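Local coordinates for 4-amino-4-deoxychorismate lyase (Legionella pneumophila, PDB 3LUL), which belongs to the class IV aminotransferase fold family, whose members carry pyridoxal phosphate on a lysine, at residues I150-R153 with Q154-V158; K262-F265 with L266-D270; H71-Q74 with K75-D79. All coordinates share one frame; numbering follows the deposited sequence.

Interaction 1 (I150-R153 with Q154-V158); sequences IAQR and QAIAV
Ile150 meets Gln154 one turn further along the alpha-helix 146-157, in the last two turns of this helix of the class IV aminotransferase fold. The carbonyl O of Ile150 accepts a hydrogen bond from Gln154 N, and CG of Gln154 rests against the same oxygen at 3.4 Å. That position follows from the first torsion of Gln154 (chi1 -72°), which turns CG back beside its own backbone N and over the preceding turn. From there the extended chain carries NE2 to 4.2 Å from CG2 of Ile150, an approach at the margin of contact. Ile150 also packs on Leu57 of the second subunit.

Ala151 turns its methyl to the core, against Ile127 of strand 122-131 and Ala163 and Phe165 of strand 162-167. Its oxygen receives Ala155 N in a nearly straight bond, 170° at the hydrogen, and the small methyl of Ala155 continues the same buried face onto Ile125.

Gln152 has two roles. Its aliphatic part crosses Ile156, with CG 3.9 Å from CD1 of that isoleucine, while its amide turns elsewhere and NE2 donates to the carbonyl of Asp161. The backbone O of Gln152 accepts from Ile156 N at 2.9 Å, and CG1 of Ile156 lies 3.5 Å from this oxygen, folded back over the turn.

Arg153 sends its guanidinium group out of the helix to the second subunit, where NH2 forms a salt bridge with Glu27 and a hydrogen bond with the carbonyl of Glu101. Within the helix it contributes its carbonyl: Arg153 O accepts from Ala157 N at 2.9 Å, and CB of Ala157 sits 3.5 Å from the same oxygen.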
loop_
_atom_site.group_PDB
_atom_site.type_symbol
_atom_site.label_atom_id
_atom_site.label_comp_id
_atom_site.label_asym_id
_atom_site.label_seq_id
_atom_site.Cartn_x
_atom_site.Cartn_y
_atom_site.Cartn_z
ATOM N N ILE B 150 4.135 8.458 -4.830
ATOM C CA ILE B 150 5.094 9.399 -4.227
ATOM C C ILE B 150 6.409 9.450 -5.069
ATOM O O ILE B 150 6.908 10.526 -5.396
ATOM C CB ILE B 150 5.373 9.024 -2.744
ATOM C CG1 ILE B 150 4.090 9.196 -1.882
ATOM C CG2 ILE B 150 6.571 9.859 -2.177
ATOM C CD1 ILE B 150 4.249 8.649 -0.464
ATOM N N ALA B 151 6.927 8.271 -5.415
ATOM C CA ALA B 151 8.153 8.128 -6.194
ATOM C C ALA B 151 8.001 8.789 -7.570
ATOM O O ALA B 151 8.863 9.561 -8.008
ATOM C CB ALA B 151 8.505 6.663 -6.313
ATOM N N GLN B 152 6.878 8.562 -8.237
ATOM C CA GLN B 152 6.650 9.224 -9.525
ATOM C C GLN B 152 6.515 10.750 -9.436
ATOM O O GLN B 152 7.081 11.492 -10.247
ATOM C CB GLN B 152 5.445 8.649 -10.256
ATOM C CG GLN B 152 5.255 9.346 -11.617
ATOM C CD GLN B 152 4.635 8.471 -12.627
ATOM O OE1 GLN B 152 3.622 7.854 -12.369
ATOM N NE2 GLN B 152 5.246 8.384 -13.782
ATOM N N ARG B 153 5.804 11.237 -8.437
ATOM C CA ARG B 153 5.797 12.679 -8.183
ATOM C C ARG B 153 7.176 13.270 -7.952
ATOM O O ARG B 153 7.434 14.397 -8.390
ATOM C CB ARG B 153 4.913 13.009 -7.006
ATOM C CG ARG B 153 3.427 12.736 -7.253
ATOM C CD ARG B 153 2.617 13.491 -6.184
ATOM N NE ARG B 153 1.252 13.002 -5.987
ATOM C CZ ARG B 153 0.296 13.064 -6.911
ATOM N NH1 ARG B 153 0.549 13.573 -8.127
ATOM N NH2 ARG B 153 -0.931 12.630 -6.625
ATOM N N GLN B 154 8.071 12.538 -7.295
ATOM C CA GLN B 154 9.439 13.068 -7.054
ATOM C C GLN B 154 10.212 13.182 -8.355
ATOM O O GLN B 154 10.934 14.172 -8.608
ATOM C CB GLN B 154 10.250 12.177 -6.120
ATOM C CG GLN B 154 9.809 12.212 -4.685
ATOM C CD GLN B 154 10.795 11.540 -3.723
ATOM O OE1 GLN B 154 11.867 11.084 -4.120
ATOM N NE2 GLN B 154 10.410 11.471 -2.454
ATOM N N ALA B 155 10.076 12.137 -9.165
ATOM C CA ALA B 155 10.620 12.119 -10.516
ATOM C C ALA B 155 10.159 13.322 -11.335
ATOM O O ALA B 155 10.973 14.027 -11.917
ATOM C CB ALA B 155 10.206 10.798 -11.228
ATOM N N ILE B 156 8.850 13.524 -11.393
ATOM C CA ILE B 156 8.249 14.663 -12.088
ATOM C C ILE B 156 8.745 16.008 -11.526
ATOM O O ILE B 156 9.047 16.935 -12.311
ATOM C CB ILE B 156 6.714 14.562 -12.045
ATOM C CG1 ILE B 156 6.236 13.462 -13.006
ATOM C CG2 ILE B 156 6.053 15.926 -12.313
ATOM C CD1 ILE B 156 4.827 13.034 -12.785
ATOM N N ALA B 157 8.886 16.113 -10.198
ATOM C CA ALA B 157 9.377 17.356 -9.569
ATOM C C ALA B 157 10.787 17.724 -10.003
ATOM O O ALA B 157 11.118 18.921 -10.045
ATOM C CB ALA B 157 9.340 17.264 -8.032
ATOM N N VAL B 158 11.615 16.717 -10.300
ATOM C CA VAL B 158 13.038 16.976 -10.681
ATOM C C VAL B 158 13.340 16.914 -12.172
ATOM O O VAL B 158 14.516 16.799 -12.544
ATOM C CB VAL B 158 14.045 16.054 -9.947
ATOM C CG1 VAL B 158 13.917 16.208 -8.478
ATOM C CG2 VAL B 158 13.898 14.595 -10.381
#

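Interaction 2 (K262-F265 with L266-D270); sequences KLIF and LLNQD
Phe265 meets Leu266 near the end of the alpha-helix 258-269, the C-terminal helix of the chain, the ring on the exposed side and the leucine turned inward onto His209 and His213. Ring atom CD1 of Phe265 stands 4.1 Å from CD2 of Leu266, and the other branch of this leucine, CD1, reaches 4.0 Å from CG of Lys262 on the preceding turn. The lysine is fully extended, and its aliphatic chain crosses the leucine while Leu266 CG also rests on Lys262 O.

One turn beyond the ring comes the amide of Gln269. In one of its two modelled conformers OE1 lies 4.0 Å from CE1 of Phe265, a loose van der Waals approach that remains doubtful because the other conformer may not share it.

On another side Asn268 lies alongside Ile264 and points the same way, with ND2 3.9 Å from CG2 of the isoleucine. A water bridges this pair, donating to Ile264 O at 2.7 Å and to Asn268 OD1 at 2.6 Å. Since Ile264 O also accepts from Asn268 N, this carbonyl is gripped twice, and the water probably helps fix the rotation of the asparagine amide.

Beneath these contacts, backbone bonds set the spacing, such as that from Leu267 N to Leu263 O, 173° at the hydrogen. The inner face is held by neighbouring elements: Leu263 packs on Leu206 and Cys210 of helix 201-212, and Leu267 on His209 and on Ile242 of strand 241-248. Past the last turn, Asp270 OD2 pairs with Arg205 and accepts from His209 NE2. On the side facing helix 201-212, CG of Leu267 sits 3.4 Å from Leu263 O.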
loop_
_atom_site.group_PDB
_atom_site.type_symbol
_atom_site.label_atom_id
_atom_site.label_comp_id
_atom_site.label_asym_id
_atom_site.label_seq_id
_atom_site.Cartn_x
_atom_site.Cartn_y
_atom_site.Cartn_z
ATOM N N LYS B 262 13.393 -5.294 -33.197
ATOM C CA LYS B 262 12.950 -6.674 -33.362
ATOM C C LYS B 262 11.910 -7.064 -32.293
ATOM O O LYS B 262 10.885 -7.656 -32.602
ATOM C CB LYS B 262 14.133 -7.652 -33.305
ATOM C CG LYS B 262 13.677 -9.095 -33.515
ATOM C CD LYS B 262 14.783 -10.048 -33.932
ATOM C CE LYS B 262 14.189 -11.401 -34.346
ATOM N NZ LYS B 262 15.207 -12.412 -34.705
ATOM N N LEU B 263 12.195 -6.760 -31.037
ATOM C CA LEU B 263 11.270 -7.097 -29.954
ATOM C C LEU B 263 9.925 -6.355 -30.070
ATOM O O LEU B 263 8.874 -6.963 -29.867
ATOM C CB LEU B 263 11.934 -6.887 -28.605
ATOM C CG LEU B 263 13.098 -7.855 -28.341
ATOM C CD1 LEU B 263 13.725 -7.488 -27.020
ATOM C CD2 LEU B 263 12.675 -9.334 -28.369
ATOM N N ILE B 264 9.948 -5.082 -30.463
ATOM C CA ILE B 264 8.709 -4.341 -30.741
ATOM C C ILE B 264 7.883 -5.044 -31.829
ATOM O O ILE B 264 6.649 -5.255 -31.676
ATOM C CB ILE B 264 8.999 -2.886 -31.177
ATOM C CG1 ILE B 264 9.480 -2.087 -29.969
ATOM C CG2 ILE B 264 7.738 -2.246 -31.830
ATOM C CD1 ILE B 264 10.023 -0.724 -30.309
ATOM N N PHE B 265 8.563 -5.461 -32.888
ATOM C CA PHE B 265 7.887 -6.157 -33.965
ATOM C C PHE B 265 7.232 -7.428 -33.452
ATOM O O PHE B 265 6.046 -7.659 -33.699
ATOM C CB PHE B 265 8.833 -6.462 -35.137
ATOM C CG PHE B 265 8.172 -7.278 -36.233
ATOM C CD1 PHE B 265 8.150 -8.657 -36.164
ATOM C CD2 PHE B 265 7.562 -6.659 -37.312
ATOM C CE1 PHE B 265 7.542 -9.410 -37.151
ATOM C CE2 PHE B 265 6.955 -7.416 -38.311
ATOM C CZ PHE B 265 6.945 -8.791 -38.217
ATOM N N LEU B 266 7.989 -8.241 -32.712
ATOM C CA LEU B 266 7.480 -9.524 -32.241
ATOM C C LEU B 266 6.298 -9.381 -31.265
ATOM O O LEU B 266 5.280 -10.073 -31.403
ATOM C CB LEU B 266 8.612 -10.347 -31.628
ATOM C CG LEU B 266 9.692 -10.814 -32.601
ATOM C CD1 LEU B 266 10.853 -11.423 -31.851
ATOM C CD2 LEU B 266 9.084 -11.780 -33.634
ATOM N N LEU B 267 6.415 -8.459 -30.318
ATOM C CA LEU B 267 5.312 -8.204 -29.381
ATOM C C LEU B 267 4.077 -7.762 -30.155
ATOM O O LEU B 267 2.985 -8.172 -29.816
ATOM C CB LEU B 267 5.655 -7.158 -28.317
ATOM C CG LEU B 267 6.755 -7.520 -27.313
ATOM C CD1 LEU B 267 7.095 -6.266 -26.492
ATOM C CD2 LEU B 267 6.408 -8.697 -26.384
ATOM N N ASN B 268 4.276 -6.969 -31.200
ATOM C CA ASN B 268 3.173 -6.485 -32.046
ATOM C C ASN B 268 2.449 -7.553 -32.831
ATOM O O ASN B 268 1.248 -7.430 -33.017
ATOM C CB ASN B 268 3.644 -5.414 -33.037
ATOM C CG ASN B 268 3.706 -4.033 -32.429
ATOM O OD1 ASN B 268 3.317 -3.824 -31.273
ATOM N ND2 ASN B 268 4.193 -3.071 -33.210
ATOM N N GLN B 269 3.171 -8.565 -33.326
ATOM C CA GLN B 269 2.518 -9.599 -34.113
ATOM C C GLN B 269 1.680 -10.553 -33.249
ATOM O O GLN B 269 0.766 -11.197 -33.756
ATOM C CB GLN B 269 3.510 -10.319 -35.041
ATOM C CG GLN B 269 4.345 -11.437 -34.469
ATOM C CD GLN B 269 5.025 -12.199 -35.577
ATOM O OE1 GLN B 269 6.129 -12.716 -35.416
ATOM N NE2 GLN B 269 4.375 -12.247 -36.732
ATOM N N ASP B 270 1.954 -10.614 -31.946
ATOM C CA ASP B 270 1.256 -11.573 -31.079
ATOM C C ASP B 270 -0.225 -11.295 -30.958
ATOM O O ASP B 270 -0.624 -10.245 -30.429
ATOM C CB ASP B 270 1.826 -11.577 -29.672
ATOM C CG ASP B 270 3.279 -11.878 -29.637
ATOM O OD1 ASP B 270 3.772 -12.495 -30.605
ATOM O OD2 ASP B 270 3.920 -11.499 -28.630
HETATM O O HOH W 1 5.441 -3.788 -29.717
#

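Interaction 3 (H71-Q74 with K75-D79); sequences HLIQ and KIQKD
A chi1 of -74° sets CG of Gln77 opposite its carbonyl carbon, and an extended chi2 of -179° then lays its amide across Ile73, one turn earlier in the alpha-helix 65-78. The isoleucine supplies its CG2 branch. NE2 of Gln77 comes to 3.4 Å from that methyl, while CG of Gln77 lies equally close to Ile73 O. The same oxygen accepts the backbone bond from Gln77 N at 2.9 Å, so the aliphatic part of the glutamine covers a carbonyl already engaged by its own main chain.

The inner face is apolar. Ile73 CD1 and Ile76 CD1 approach to 4.4 Å, and both residues rest on Pro40 of strand 39-40. CD1 of Ile76 also packs 3.4 Å from Leu72 O, the acceptor of the Ile76 backbone bond. Leu72 continues this face onto Phe110 and Ile86, joining the helix to strands 106-113 and 84-91 of the five-stranded sheet.

Lys75 bends at chi2 (-85°) and leads its ammonium away from the first turn. There NZ forms a long salt bridge with Asp79 OD2, 3.6 Å, and a weak hydrogen bond with the carbonyl of Phe110. Asp79 OD2 is also hydrogen-bonded to Thr112 OG1, so the carboxylate is tied to the sheet as well as to the lysine. The chemistry is thus divided: apolar packing probably accounts for much of the seating on the sheet, while the long Lys75-Asp79 pair would add a modest electrostatic tie.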
loop_
_atom_site.group_PDB
_atom_site.type_symbol
_atom_site.label_atom_id
_atom_site.label_comp_id
_atom_site.label_asym_id
_atom_site.label_seq_id
_atom_site.Cartn_x
_atom_site.Cartn_y
_atom_site.Cartn_z
ATOM N N HIS B 71 -16.859 -11.324 -20.006
ATOM C CA HIS B 71 -16.991 -10.005 -19.351
ATOM C C HIS B 71 -16.159 -8.926 -20.006
ATOM O O HIS B 71 -16.646 -7.811 -20.176
ATOM C CB HIS B 71 -16.682 -10.064 -17.870
ATOM C CG HIS B 71 -17.841 -10.488 -17.041
ATOM N ND1 HIS B 71 -17.935 -11.739 -16.472
ATOM C CD2 HIS B 71 -18.970 -9.830 -16.698
ATOM C CE1 HIS B 71 -19.061 -11.822 -15.789
ATOM N NE2 HIS B 71 -19.710 -10.680 -15.916
ATOM N N LEU B 72 -14.934 -9.256 -20.395
ATOM C CA LEU B 72 -14.060 -8.309 -21.099
ATOM C C LEU B 72 -14.677 -7.918 -22.433
ATOM O O LEU B 72 -14.752 -6.728 -22.764
ATOM C CB LEU B 72 -12.641 -8.857 -21.317
ATOM C CG LEU B 72 -11.818 -9.261 -20.073
ATOM C CD1 LEU B 72 -10.502 -9.977 -20.477
ATOM C CD2 LEU B 72 -11.528 -8.010 -19.225
ATOM N N ILE B 73 -15.173 -8.910 -23.172
ATOM C CA ILE B 73 -15.771 -8.648 -24.489
ATOM C C ILE B 73 -17.006 -7.778 -24.333
ATOM O O ILE B 73 -17.185 -6.838 -25.105
ATOM C CB ILE B 73 -16.097 -9.944 -25.258
ATOM C CG1 ILE B 73 -14.812 -10.714 -25.606
ATOM C CG2 ILE B 73 -16.889 -9.633 -26.559
ATOM C CD1 ILE B 73 -13.811 -9.982 -26.469
ATOM N N GLN B 74 -17.829 -8.041 -23.316
ATOM C CA GLN B 74 -19.073 -7.286 -23.160
ATOM C C GLN B 74 -18.803 -5.829 -22.801
ATOM O O GLN B 74 -19.542 -4.953 -23.228
ATOM C CB GLN B 74 -20.034 -7.928 -22.149
ATOM C CG GLN B 74 -20.743 -9.220 -22.667
ATOM C CD GLN B 74 -21.387 -9.095 -24.077
ATOM O OE1 GLN B 74 -21.097 -9.889 -24.973
ATOM N NE2 GLN B 74 -22.263 -8.102 -24.264
ATOM N N LYS B 75 -17.722 -5.586 -22.056
ATOM C CA LYS B 75 -17.267 -4.234 -21.734
ATOM C C LYS B 75 -16.743 -3.480 -22.947
ATOM O O LYS B 75 -17.129 -2.322 -23.165
ATOM C CB LYS B 75 -16.223 -4.282 -20.615
ATOM C CG LYS B 75 -16.807 -3.944 -19.290
ATOM C CD LYS B 75 -16.802 -2.436 -19.135
ATOM C CE LYS B 75 -17.900 -1.984 -18.245
ATOM N NZ LYS B 75 -17.699 -0.582 -17.827
ATOM N N ILE B 76 -15.892 -4.129 -23.743
ATOM C CA ILE B 76 -15.363 -3.577 -25.004
ATOM C C ILE B 76 -16.469 -3.203 -25.985
ATOM O O ILE B 76 -16.484 -2.087 -26.554
ATOM C CB ILE B 76 -14.392 -4.604 -25.685
ATOM C CG1 ILE B 76 -13.078 -4.731 -24.882
ATOM C CG2 ILE B 76 -14.129 -4.298 -27.174
ATOM C CD1 ILE B 76 -12.392 -6.094 -25.089
ATOM N N GLN B 77 -17.397 -4.135 -26.178
ATOM C CA GLN B 77 -18.560 -3.905 -27.029
ATOM C C GLN B 77 -19.463 -2.771 -26.529
ATOM O O GLN B 77 -19.858 -1.880 -27.310
ATOM C CB GLN B 77 -19.356 -5.202 -27.177
ATOM C CG GLN B 77 -18.659 -6.196 -28.099
ATOM C CD GLN B 77 -19.448 -7.492 -28.287
ATOM O OE1 GLN B 77 -20.537 -7.666 -27.730
ATOM N NE2 GLN B 77 -18.887 -8.412 -29.067
ATOM N N LYS B 78 -19.762 -2.770 -25.230
ATOM C CA LYS B 78 -20.655 -1.765 -24.670
ATOM C C LYS B 78 -20.035 -0.376 -24.761
ATOM O O LYS B 78 -20.719 0.583 -25.066
ATOM C CB LYS B 78 -21.010 -2.107 -23.233
ATOM C CG LYS B 78 -22.061 -1.193 -22.605
ATOM C CD LYS B 78 -21.932 -1.126 -21.069
ATOM C CE LYS B 78 -22.526 -2.354 -20.373
ATOM N NZ LYS B 78 -22.106 -2.436 -18.922
ATOM N N ASP B 79 -18.741 -0.273 -24.492
ATOM C CA ASP B 79 -18.040 1.008 -24.509
ATOM C C ASP B 79 -17.430 1.358 -25.869
ATOM O O ASP B 79 -16.712 2.351 -25.982
ATOM C CB ASP B 79 -16.948 0.986 -23.440
ATOM C CG ASP B 79 -17.508 0.843 -22.018
ATOM O OD1 ASP B 79 -18.748 0.846 -21.832
ATOM O OD2 ASP B 79 -16.698 0.724 -21.069
#

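The three contacts are separate closing turns of helices, none touching another. Interaction 3 comes first in the chain, on the helix packed against the five-stranded sheet; interactions 1 and 2 follow on helices that flank the larger mixed sheet. Interactions 2 and 3 are the nearest pair, their centres about 26 Å apart and nearest atoms about 14 Å, whereas interactions 1 and 3 have centres about 35 Å apart. Interaction 1 alone reaches the second subunit. It is also nearest in sequence to Lys141, the lysine modified by pyridoxal phosphate, which precedes helix 146-157. Interactions 1 and 2, with centres about 31 Å apart, pack on different strands of their common sheet.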